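Local coordinates for lipid binding hydrolase (PDB 2IF6), which is of unproven function but belongs to a family of permuted papain-like amidases and probably acts as a hydrolase, at residues F47-Y55 against A91-Y99; G68-E76 against A171-P182. All blocks are in the same frame, centred on the assembly; numbering follows the deposited sequence.

Overall arrangement
Both interactions involve the one large antiparallel sheet of the chain, and they lie on opposite sides of the chain's centre. Their centres are 22 Å apart and their nearest atoms about 11 Å apart. Interaction 1 joins the hairpin at one end of the sheet to the loop that follows helix 81-91. Two backbone hydrogen bonds and apolar packing hold it. Interaction 2 is strand pairing proper: strand 174-180 forms the other outermost strand. A ladder of backbone bonds dominates there, with Lys69 over Trp181 and Arg73 bonded to Thr176 alongside it. Each contact is partly buried: Phe47 and Val72 are buried, while Gly51 and Lys179 are exposed.

Interaction 1 of 2, residues F47-Y55 against A91-Y99; sequences FEAVGPVKY and AKRYLGKPY
Val53 exchanges two backbone hydrogen bonds with the loop at Gly96 and Lys97. Its N donates to Lys97 O at 2.9 Å, in the carbonyl plane. Its O accepts from Gly96 N in a nearly straight bond (173° at the hydrogen). The hairpin of strands 43-49 and 53-57, the last pair of the papain-like sheet, is thus tied to the type II turn Tyr94-Lys97. Water 1 adds a bridge, taking the N-H of Gly51 and donating to Lys97 O, which therefore has two partners. Lys97 NZ is hydrogen-bonded to Asp107 O.

Apolar packing surrounds these bonds. Val53 CB sits 3.2 Å from Tyr94 O, and both its methyls flank that oxygen. The Phe47 ring carries Ala91 CB over one face, a CH-pi contact 3.7 Å from the centroid. Leu95 CD2 and Tyr94 CB lie at the edge of this ring. Phe47 also touches Val115 and Val119 of helix 112-124. Its neighbour Glu48 is hydrogen-bonded through OE1 to His33 NE2, consistent with a Cys-His-Glu arrangement with Cys112.

Leu95 starts away from the hairpin, but with CG anti to the carbonyl carbon (chi1 -71°) it brings both methyls back to Tyr55. CD2 lies over one ring face, offset toward the rim. CD1 lies near Tyr55 CE2 and is 3.5 Å from Tyr55 OH.

At the far end Tyr99 packs along the hairpin turn, where the peptide before Pro52 is cis. Ala49 O has no polar partner in the model; it lies in the plane of the Tyr99 ring, at its edge, 3.7 Å from CE1.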
loop_
_atom_site.group_PDB
_atom_site.type_symbol
_atom_site.label_atom_id
_atom_site.label_comp_id
_atom_site.label_asym_id
_atom_site.label_seq_id
_atom_site.Cartn_x
_atom_site.Cartn_y
_atom_site.Cartn_z
ATOM N N PHE A 47 -5.408 7.940 -2.655
ATOM C CA PHE A 47 -4.069 8.236 -3.174
ATOM C C PHE A 47 -3.333 6.906 -3.274
ATOM O O PHE A 47 -3.176 6.219 -2.249
ATOM C CB PHE A 47 -3.358 9.123 -2.132
ATOM C CG PHE A 47 -1.889 9.338 -2.376
ATOM C CD1 PHE A 47 -1.460 10.325 -3.273
ATOM C CD2 PHE A 47 -0.923 8.599 -1.664
ATOM C CE1 PHE A 47 -0.095 10.593 -3.488
ATOM C CE2 PHE A 47 0.474 8.848 -1.886
ATOM C CZ PHE A 47 0.874 9.854 -2.801
ATOM N N GLU A 48 -2.904 6.528 -4.486
ATOM C CA GLU A 48 -2.292 5.202 -4.683
ATOM C C GLU A 48 -1.224 5.221 -5.765
ATOM O O GLU A 48 -1.311 6.020 -6.693
ATOM C CB GLU A 48 -3.367 4.188 -5.077
ATOM C CG GLU A 48 -4.186 4.669 -6.310
ATOM C CD GLU A 48 -5.085 3.597 -6.881
ATOM O OE1 GLU A 48 -4.940 2.411 -6.515
ATOM O OE2 GLU A 48 -5.927 3.929 -7.740
ATOM N N ALA A 49 -0.227 4.352 -5.631
ATOM C CA ALA A 49 0.829 4.207 -6.645
ATOM C C ALA A 49 0.403 3.069 -7.544
ATOM O O ALA A 49 0.520 1.911 -7.168
ATOM C CB ALA A 49 2.155 3.912 -5.989
ATOM N N VAL A 50 -0.145 3.402 -8.705
ATOM C CA VAL A 50 -0.485 2.394 -9.726
ATOM C C VAL A 50 0.096 2.703 -11.115
ATOM O O VAL A 50 -0.362 2.169 -12.104
ATOM C CB VAL A 50 -1.999 2.197 -9.860
ATOM C CG1 VAL A 50 -2.563 1.542 -8.607
ATOM C CG2 VAL A 50 -2.719 3.532 -10.176
ATOM N N GLY A 51 1.088 3.572 -11.190
ATOM C CA GLY A 51 1.660 3.960 -12.486
ATOM C C GLY A 51 0.657 4.790 -13.263
ATOM O O GLY A 51 -0.037 4.270 -14.150
ATOM N N PRO A 52 0.540 6.080 -12.912
ATOM C CA PRO A 52 1.406 6.743 -11.958
ATOM C C PRO A 52 0.796 6.811 -10.533
ATOM O O PRO A 52 -0.276 6.264 -10.294
ATOM C CB PRO A 52 1.449 8.154 -12.513
ATOM C CG PRO A 52 0.009 8.369 -12.971
ATOM C CD PRO A 52 -0.495 7.008 -13.432
ATOM N N VAL A 53 1.477 7.499 -9.623
ATOM C CA VAL A 53 0.862 7.853 -8.337
ATOM C C VAL A 53 -0.218 8.884 -8.654
ATOM O O VAL A 53 0.002 9.846 -9.417
ATOM C CB VAL A 53 1.881 8.420 -7.330
ATOM C CG1 VAL A 53 1.157 8.883 -6.037
ATOM C CG2 VAL A 53 3.055 7.380 -7.029
ATOM N N LYS A 54 -1.396 8.688 -8.080
ATOM C CA LYS A 54 -2.592 9.429 -8.494
ATOM C C LYS A 54 -3.685 9.331 -7.433
ATOM O O LYS A 54 -3.620 8.489 -6.515
ATOM C CB LYS A 54 -3.152 8.831 -9.795
ATOM C CG LYS A 54 -3.821 7.451 -9.558
ATOM C CD LYS A 54 -4.208 6.731 -10.842
ATOM C CE LYS A 54 -5.590 7.161 -11.303
ATOM N NZ LYS A 54 -5.911 6.600 -12.668
ATOM N N TYR A 55 -4.693 10.173 -7.585
ATOM C CA TYR A 55 -5.946 10.076 -6.820
ATOM C C TYR A 55 -7.042 9.373 -7.616
ATOM O O TYR A 55 -7.262 9.675 -8.798
ATOM C CB TYR A 55 -6.490 11.459 -6.504
ATOM C CG TYR A 55 -5.554 12.412 -5.816
ATOM C CD1 TYR A 55 -5.167 12.215 -4.486
ATOM C CD2 TYR A 55 -5.104 13.554 -6.480
ATOM C CE1 TYR A 55 -4.351 13.130 -3.841
ATOM C CE2 TYR A 55 -4.280 14.457 -5.868
ATOM C CZ TYR A 55 -3.909 14.252 -4.549
ATOM O OH TYR A 55 -3.081 15.169 -3.976
ATOM N N ALA A 91 1.707 14.024 0.308
ATOM C CA ALA A 91 1.277 13.125 -0.759
ATOM C C ALA A 91 1.503 13.795 -2.118
ATOM O O ALA A 91 1.837 13.121 -3.098
ATOM C CB ALA A 91 -0.163 12.735 -0.598
ATOM N N LYS A 92 1.319 15.117 -2.167
ATOM C CA LYS A 92 1.427 15.862 -3.432
ATOM C C LYS A 92 2.790 15.734 -4.098
ATOM O O LYS A 92 2.882 15.797 -5.302
ATOM C CB LYS A 92 1.123 17.347 -3.222
ATOM C CG LYS A 92 -0.324 17.633 -2.918
ATOM C CD LYS A 92 -0.547 19.143 -2.750
ATOM C CE LYS A 92 -2.032 19.415 -2.498
ATOM N NZ LYS A 92 -2.344 20.858 -2.172
ATOM N N ARG A 93 3.836 15.545 -3.309
ATOM C CA ARG A 93 5.213 15.477 -3.806
ATOM C C ARG A 93 5.494 14.215 -4.623
ATOM O O ARG A 93 6.465 14.171 -5.356
ATOM C CB ARG A 93 6.216 15.582 -2.646
ATOM C CG ARG A 93 5.998 16.802 -1.719
ATOM C CD ARG A 93 6.903 16.768 -0.480
ATOM N NE ARG A 93 8.304 16.504 -0.810
ATOM C CZ ARG A 93 9.096 15.696 -0.098
ATOM N NH1 ARG A 93 8.627 15.069 0.988
ATOM N NH2 ARG A 93 10.361 15.499 -0.473
ATOM N N TYR A 94 4.637 13.197 -4.507
ATOM C CA TYR A 94 4.844 11.903 -5.189
ATOM C C TYR A 94 3.929 11.721 -6.409
ATOM O O TYR A 94 4.074 10.745 -7.158
ATOM C CB TYR A 94 4.612 10.741 -4.197
ATOM C CG TYR A 94 5.580 10.757 -3.027
ATOM C CD1 TYR A 94 6.761 10.028 -3.069
ATOM C CD2 TYR A 94 5.311 11.511 -1.889
ATOM C CE1 TYR A 94 7.659 10.049 -1.982
ATOM C CE2 TYR A 94 6.208 11.568 -0.821
ATOM C CZ TYR A 94 7.371 10.835 -0.870
ATOM O OH TYR A 94 8.246 10.885 0.196
ATOM N N LEU A 95 2.989 12.648 -6.616
ATOM C CA LEU A 95 2.045 12.507 -7.707
ATOM C C LEU A 95 2.774 12.448 -9.039
ATOM O O LEU A 95 3.767 13.168 -9.255
ATOM C CB LEU A 95 1.042 13.673 -7.738
ATOM C CG LEU A 95 0.017 13.685 -6.618
ATOM C CD1 LEU A 95 -0.656 15.037 -6.489
ATOM C CD2 LEU A 95 -1.064 12.542 -6.808
ATOM N N GLY A 96 2.301 11.579 -9.919
ATOM C CA GLY A 96 2.908 11.429 -11.235
ATOM C C GLY A 96 4.107 10.508 -11.334
ATOM O O GLY A 96 4.572 10.253 -12.435
ATOM N N LYS A 97 4.626 10.012 -10.216
ATOM C CA LYS A 97 5.751 9.048 -10.246
ATOM C C LYS A 97 5.281 7.727 -10.873
ATOM O O LYS A 97 4.191 7.234 -10.535
ATOM C CB LYS A 97 6.291 8.784 -8.842
ATOM C CG LYS A 97 7.116 9.958 -8.223
ATOM C CD LYS A 97 8.524 9.986 -8.781
ATOM C CE LYS A 97 9.327 11.240 -8.311
ATOM N NZ LYS A 97 9.593 11.111 -6.859
ATOM N N PRO A 98 6.073 7.144 -11.794
ATOM C CA PRO A 98 5.612 5.892 -12.417
ATOM C C PRO A 98 5.659 4.657 -11.493
ATOM O O PRO A 98 6.266 4.704 -10.431
ATOM C CB PRO A 98 6.576 5.689 -13.600
ATOM C CG PRO A 98 7.534 6.810 -13.568
ATOM C CD PRO A 98 7.374 7.595 -12.317
ATOM N N TYR A 99 5.044 3.556 -11.923
ATOM C CA TYR A 99 5.001 2.356 -11.097
ATOM C C TYR A 99 6.382 1.716 -10.966
ATOM O O TYR A 99 7.079 1.530 -11.962
ATOM C CB TYR A 99 4.001 1.327 -11.647
ATOM C CG TYR A 99 3.793 0.209 -10.647
ATOM C CD1 TYR A 99 2.967 0.405 -9.538
ATOM C CD2 TYR A 99 4.459 -0.999 -10.768
ATOM C CE1 TYR A 99 2.790 -0.587 -8.593
ATOM C CE2 TYR A 99 4.287 -2.016 -9.822
ATOM C CZ TYR A 99 3.460 -1.797 -8.741
ATOM O OH TYR A 99 3.265 -2.777 -7.786
HETATM O O HOH W 1 3.275 4.591 -9.237
#

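Interaction 2 of 2, residues G68-E76 against A171-P182; sequences GKYVVRRVE and APQLTTVAKEWP
Tyr70 and Glu180 form a hydrogen-bonded pair at one end of an antiparallel ladder between strands 70-75 and 174-180. Strand 174-180 is an outermost strand of the papain-like sheet; strand 10-13 lies on the other side of 70-75. A classic beta bulge interrupts the ladder, with Val177 and Ala178 both facing Val72. Val72 N donates to Ala178 O at 2.8 Å, and Val72 O accepts from Val177 N. Beyond the bulge the backbones of Arg74 and Thr175 exchange two hydrogen bonds, and Glu76 N reaches Gln173 O.

The tight part lies around Val72. Its CG1, anti to the backbone N (chi1 -179°), meets Val177 CG2 at 3.5 Å. Its CG2 meets Ala178 CB, and Ile11 of strand 10-13 packs against the same valine. Val177 turns CG1 to Arg74 CB and lays CG2 over one face of the Arg74 guanidinium. The polar end of Arg74 goes to Asp9 in a salt bridge. The chain of Arg73 folds back on itself (chi2 -84°), which brings NH1 to Thr176 OG1 at 2.9 Å, with the oxygen in the guanidinium plane. Leu174 O lies over one face of that group, and NH2 goes on to Phe169 O.

Toward solvent the contact loosens. The exposed Lys179 runs alongside Val71, with CG 3.7 Å from Val71 CG2. Exposed Glu180 lies beside Tyr70 and touches the ring through CB and CG.

Just past the Tyr70-Glu180 pair, the extended Lys69 crosses buried Trp181 at about a right angle. Its CD sits over the five-membered ring, 3.8 Å from the centroid and 9° off the normal. Beyond the indole, Lys69 NZ donates to Pro182 O at 3.0 Å, nearly along the C=O axis.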
loop_
_atom_site.group_PDB
_atom_site.type_symbol
_atom_site.label_atom_id
_atom_site.label_comp_id
_atom_site.label_asym_id
_atom_site.label_seq_id
_atom_site.Cartn_x
_atom_site.Cartn_y
_atom_site.Cartn_z
ATOM N N GLY A 68 -14.836 -6.806 -4.445
ATOM C CA GLY A 68 -15.142 -5.549 -3.754
ATOM C C GLY A 68 -14.687 -5.497 -2.294
ATOM O O GLY A 68 -15.125 -4.604 -1.542
ATOM N N LYS A 69 -13.857 -6.464 -1.868
ATOM C CA LYS A 69 -13.472 -6.584 -0.459
ATOM C C LYS A 69 -12.458 -5.503 -0.110
ATOM O O LYS A 69 -11.592 -5.159 -0.934
ATOM C CB LYS A 69 -12.841 -7.926 -0.153
ATOM C CG LYS A 69 -13.781 -9.097 -0.327
ATOM C CD LYS A 69 -13.030 -10.350 0.114
ATOM C CE LYS A 69 -13.910 -11.557 0.004
ATOM N NZ LYS A 69 -13.225 -12.730 0.650
ATOM N N TYR A 70 -12.563 -4.973 1.108
ATOM C CA TYR A 70 -11.591 -3.988 1.570
ATOM C C TYR A 70 -11.619 -3.937 3.092
ATOM O O TYR A 70 -12.605 -4.345 3.743
ATOM C CB TYR A 70 -11.841 -2.577 0.943
ATOM C CG TYR A 70 -13.083 -1.867 1.454
ATOM C CD1 TYR A 70 -13.023 -1.005 2.556
ATOM C CD2 TYR A 70 -14.333 -2.071 0.837
ATOM C CE1 TYR A 70 -14.168 -0.371 3.033
ATOM C CE2 TYR A 70 -15.490 -1.433 1.289
ATOM C CZ TYR A 70 -15.404 -0.592 2.395
ATOM O OH TYR A 70 -16.550 0.031 2.846
ATOM N N VAL A 71 -10.530 -3.432 3.647
ATOM C CA VAL A 71 -10.440 -3.174 5.091
ATOM C C VAL A 71 -9.684 -1.876 5.218
ATOM O O VAL A 71 -8.811 -1.568 4.371
ATOM C CB VAL A 71 -9.714 -4.312 5.847
ATOM C CG1 VAL A 71 -8.346 -4.578 5.259
ATOM C CG2 VAL A 71 -9.594 -3.988 7.359
ATOM N N VAL A 72 -10.026 -1.095 6.244
ATOM C CA VAL A 72 -9.440 0.223 6.429
ATOM C C VAL A 72 -8.787 0.302 7.794
ATOM O O VAL A 72 -9.416 -0.046 8.786
ATOM C CB VAL A 72 -10.524 1.330 6.333
ATOM C CG1 VAL A 72 -9.877 2.682 6.514
ATOM C CG2 VAL A 72 -11.245 1.273 4.950
ATOM N N ARG A 73 -7.542 0.784 7.849
ATOM C CA ARG A 73 -6.866 1.005 9.127
ATOM C C ARG A 73 -6.691 2.507 9.366
ATOM O O ARG A 73 -6.548 3.289 8.419
ATOM C CB ARG A 73 -5.499 0.327 9.128
ATOM C CG ARG A 73 -5.591 -1.180 8.882
ATOM C CD ARG A 73 -5.872 -1.919 10.179
ATOM N NE ARG A 73 -4.661 -2.336 10.865
ATOM C CZ ARG A 73 -4.669 -3.055 11.983
ATOM N NH1 ARG A 73 -5.832 -3.435 12.529
ATOM N NH2 ARG A 73 -3.519 -3.384 12.564
ATOM N N ARG A 74 -6.712 2.909 10.623
ATOM C CA ARG A 74 -6.498 4.319 10.973
ATOM C C ARG A 74 -5.639 4.429 12.208
ATOM O O ARG A 74 -5.698 3.565 13.090
ATOM C CB ARG A 74 -7.876 4.984 11.244
ATOM C CG ARG A 74 -7.773 6.416 11.850
ATOM C CD ARG A 74 -9.160 7.038 12.121
ATOM N NE ARG A 74 -9.994 7.018 10.913
ATOM C CZ ARG A 74 -11.316 7.156 10.908
ATOM N NH1 ARG A 74 -11.959 7.370 12.071
ATOM N NH2 ARG A 74 -11.983 7.131 9.746
ATOM N N VAL A 75 -4.878 5.523 12.336
ATOM C CA VAL A 75 -4.111 5.660 13.554
ATOM C C VAL A 75 -5.082 5.688 14.732
ATOM O O VAL A 75 -6.069 6.411 14.697
ATOM C CB VAL A 75 -3.216 6.924 13.515
ATOM C CG1 VAL A 75 -2.648 7.206 14.914
ATOM C CG2 VAL A 75 -2.104 6.734 12.437
ATOM N N GLU A 76 -4.792 4.901 15.765
ATOM C CA GLU A 76 -5.715 4.715 16.872
ATOM C C GLU A 76 -5.938 6.040 17.613
ATOM O O GLU A 76 -4.956 6.763 17.952
ATOM C CB GLU A 76 -5.221 3.630 17.841
ATOM C CG GLU A 76 -6.419 3.006 18.584
ATOM C CD GLU A 76 -6.023 2.047 19.654
ATOM O OE1 GLU A 76 -4.829 1.694 19.727
ATOM O OE2 GLU A 76 -6.917 1.604 20.397
ATOM N N ALA A 171 1.257 -2.431 11.367
ATOM C CA ALA A 171 1.893 -1.334 12.095
ATOM C C ALA A 171 1.209 -1.135 13.471
ATOM O O ALA A 171 -0.023 -1.257 13.570
ATOM C CB ALA A 171 1.845 -0.076 11.275
ATOM N N PRO A 172 2.002 -0.874 14.529
ATOM C CA PRO A 172 1.437 -0.813 15.884
ATOM C C PRO A 172 0.450 0.329 16.143
ATOM O O PRO A 172 -0.443 0.196 16.989
ATOM C CB PRO A 172 2.658 -0.688 16.797
ATOM C CG PRO A 172 3.730 -0.201 15.958
ATOM C CD PRO A 172 3.470 -0.691 14.539
ATOM N N GLN A 173 0.596 1.411 15.385
ATOM C CA GLN A 173 -0.250 2.608 15.572
ATOM C C GLN A 173 -1.714 2.382 15.171
ATOM O O GLN A 173 -2.593 3.155 15.595
ATOM C CB GLN A 173 0.353 3.821 14.835
ATOM C CG GLN A 173 1.816 4.087 15.170
ATOM C CD GLN A 173 2.793 3.427 14.189
ATOM O OE1 GLN A 173 2.534 2.332 13.674
ATOM N NE2 GLN A 173 3.928 4.081 13.950
ATOM N N LEU A 174 -1.992 1.299 14.436
ATOM C CA LEU A 174 -3.204 1.233 13.643
ATOM C C LEU A 174 -4.307 0.456 14.303
ATOM O O LEU A 174 -4.035 -0.474 15.042
ATOM C CB LEU A 174 -2.897 0.681 12.238
ATOM C CG LEU A 174 -1.936 1.415 11.322
ATOM C CD1 LEU A 174 -1.904 0.715 9.968
ATOM C CD2 LEU A 174 -2.324 2.861 11.200
ATOM N N THR A 175 -5.539 0.862 14.062
ATOM C CA THR A 175 -6.677 0.073 14.458
ATOM C C THR A 175 -7.591 -0.056 13.240
ATOM O O THR A 175 -7.547 0.808 12.362
ATOM C CB THR A 175 -7.448 0.792 15.641
ATOM O OG1 THR A 175 -8.442 -0.082 16.143
ATOM C CG2 THR A 175 -8.140 2.079 15.180
ATOM N N THR A 176 -8.456 -1.058 13.202
ATOM C CA THR A 176 -9.360 -1.189 12.066
ATOM C C THR A 176 -10.637 -0.354 12.239
ATOM O O THR A 176 -11.330 -0.488 13.252
ATOM C CB THR A 176 -9.782 -2.639 11.876
ATOM O OG1 THR A 176 -8.639 -3.469 11.690
ATOM C CG2 THR A 176 -10.745 -2.762 10.717
ATOM N N VAL A 177 -10.983 0.443 11.234
ATOM C CA VAL A 177 -12.148 1.352 11.308
ATOM C C VAL A 177 -13.224 1.011 10.250
ATOM O O VAL A 177 -14.326 1.559 10.275
ATOM C CB VAL A 177 -11.729 2.837 11.188
ATOM C CG1 VAL A 177 -10.823 3.250 12.368
ATOM C CG2 VAL A 177 -11.064 3.115 9.829
ATOM N N ALA A 178 -12.907 0.097 9.322
ATOM C CA ALA A 178 -13.914 -0.351 8.345
ATOM C C ALA A 178 -13.508 -1.683 7.795
ATOM O O ALA A 178 -12.311 -1.938 7.609
ATOM C CB ALA A 178 -14.061 0.624 7.223
ATOM N N LYS A 179 -14.492 -2.546 7.544
ATOM C CA LYS A 179 -14.176 -3.856 7.022
ATOM C C LYS A 179 -15.332 -4.376 6.267
ATOM O O LYS A 179 -16.417 -4.572 6.842
ATOM C CB LYS A 179 -13.844 -4.838 8.133
ATOM C CG LYS A 179 -12.776 -5.784 7.708
ATOM C CD LYS A 179 -12.931 -7.125 8.321
ATOM C CE LYS A 179 -12.907 -7.064 9.809
ATOM N NZ LYS A 179 -13.359 -8.401 10.219
ATOM N N GLU A 180 -15.128 -4.608 4.978
ATOM C CA GLU A 180 -16.098 -5.398 4.199
ATOM C C GLU A 180 -15.299 -6.538 3.618
ATOM O O GLU A 180 -14.824 -6.453 2.496
ATOM C CB GLU A 180 -16.722 -4.586 3.073
ATOM C CG GLU A 180 -17.547 -3.389 3.558
ATOM C CD GLU A 180 -18.936 -3.795 3.983
ATOM O OE1 GLU A 180 -19.420 -4.845 3.495
ATOM O OE2 GLU A 180 -19.544 -3.055 4.795
ATOM N N TRP A 181 -15.120 -7.590 4.402
ATOM C CA TRP A 181 -14.249 -8.656 4.005
ATOM C C TRP A 181 -14.706 -10.009 4.569
ATOM O O TRP A 181 -14.092 -10.499 5.498
ATOM C CB TRP A 181 -12.863 -8.361 4.535
ATOM C CG TRP A 181 -11.805 -9.111 3.801
ATOM C CD1 TRP A 181 -11.657 -10.479 3.717
ATOM C CD2 TRP A 181 -10.752 -8.543 3.019
ATOM N NE1 TRP A 181 -10.572 -10.778 2.927
ATOM C CE2 TRP A 181 -10.006 -9.610 2.478
ATOM C CE3 TRP A 181 -10.375 -7.232 2.710
ATOM C CZ2 TRP A 181 -8.888 -9.401 1.652
ATOM C CZ3 TRP A 181 -9.279 -7.032 1.883
ATOM C CH2 TRP A 181 -8.541 -8.116 1.369
ATOM N N PRO A 182 -15.770 -10.614 4.010
ATOM C CA PRO A 182 -16.196 -11.880 4.600
ATOM C C PRO A 182 -15.142 -12.954 4.412
ATOM O O PRO A 182 -14.595 -13.076 3.326
ATOM C CB PRO A 182 -17.465 -12.231 3.829
ATOM C CG PRO A 182 -17.405 -11.451 2.601
ATOM C CD PRO A 182 -16.626 -10.205 2.889
HETATM O O HOH W 2 -4.717 -3.724 15.682
HETATM O O HOH W 3 -2.055 5.247 18.056
#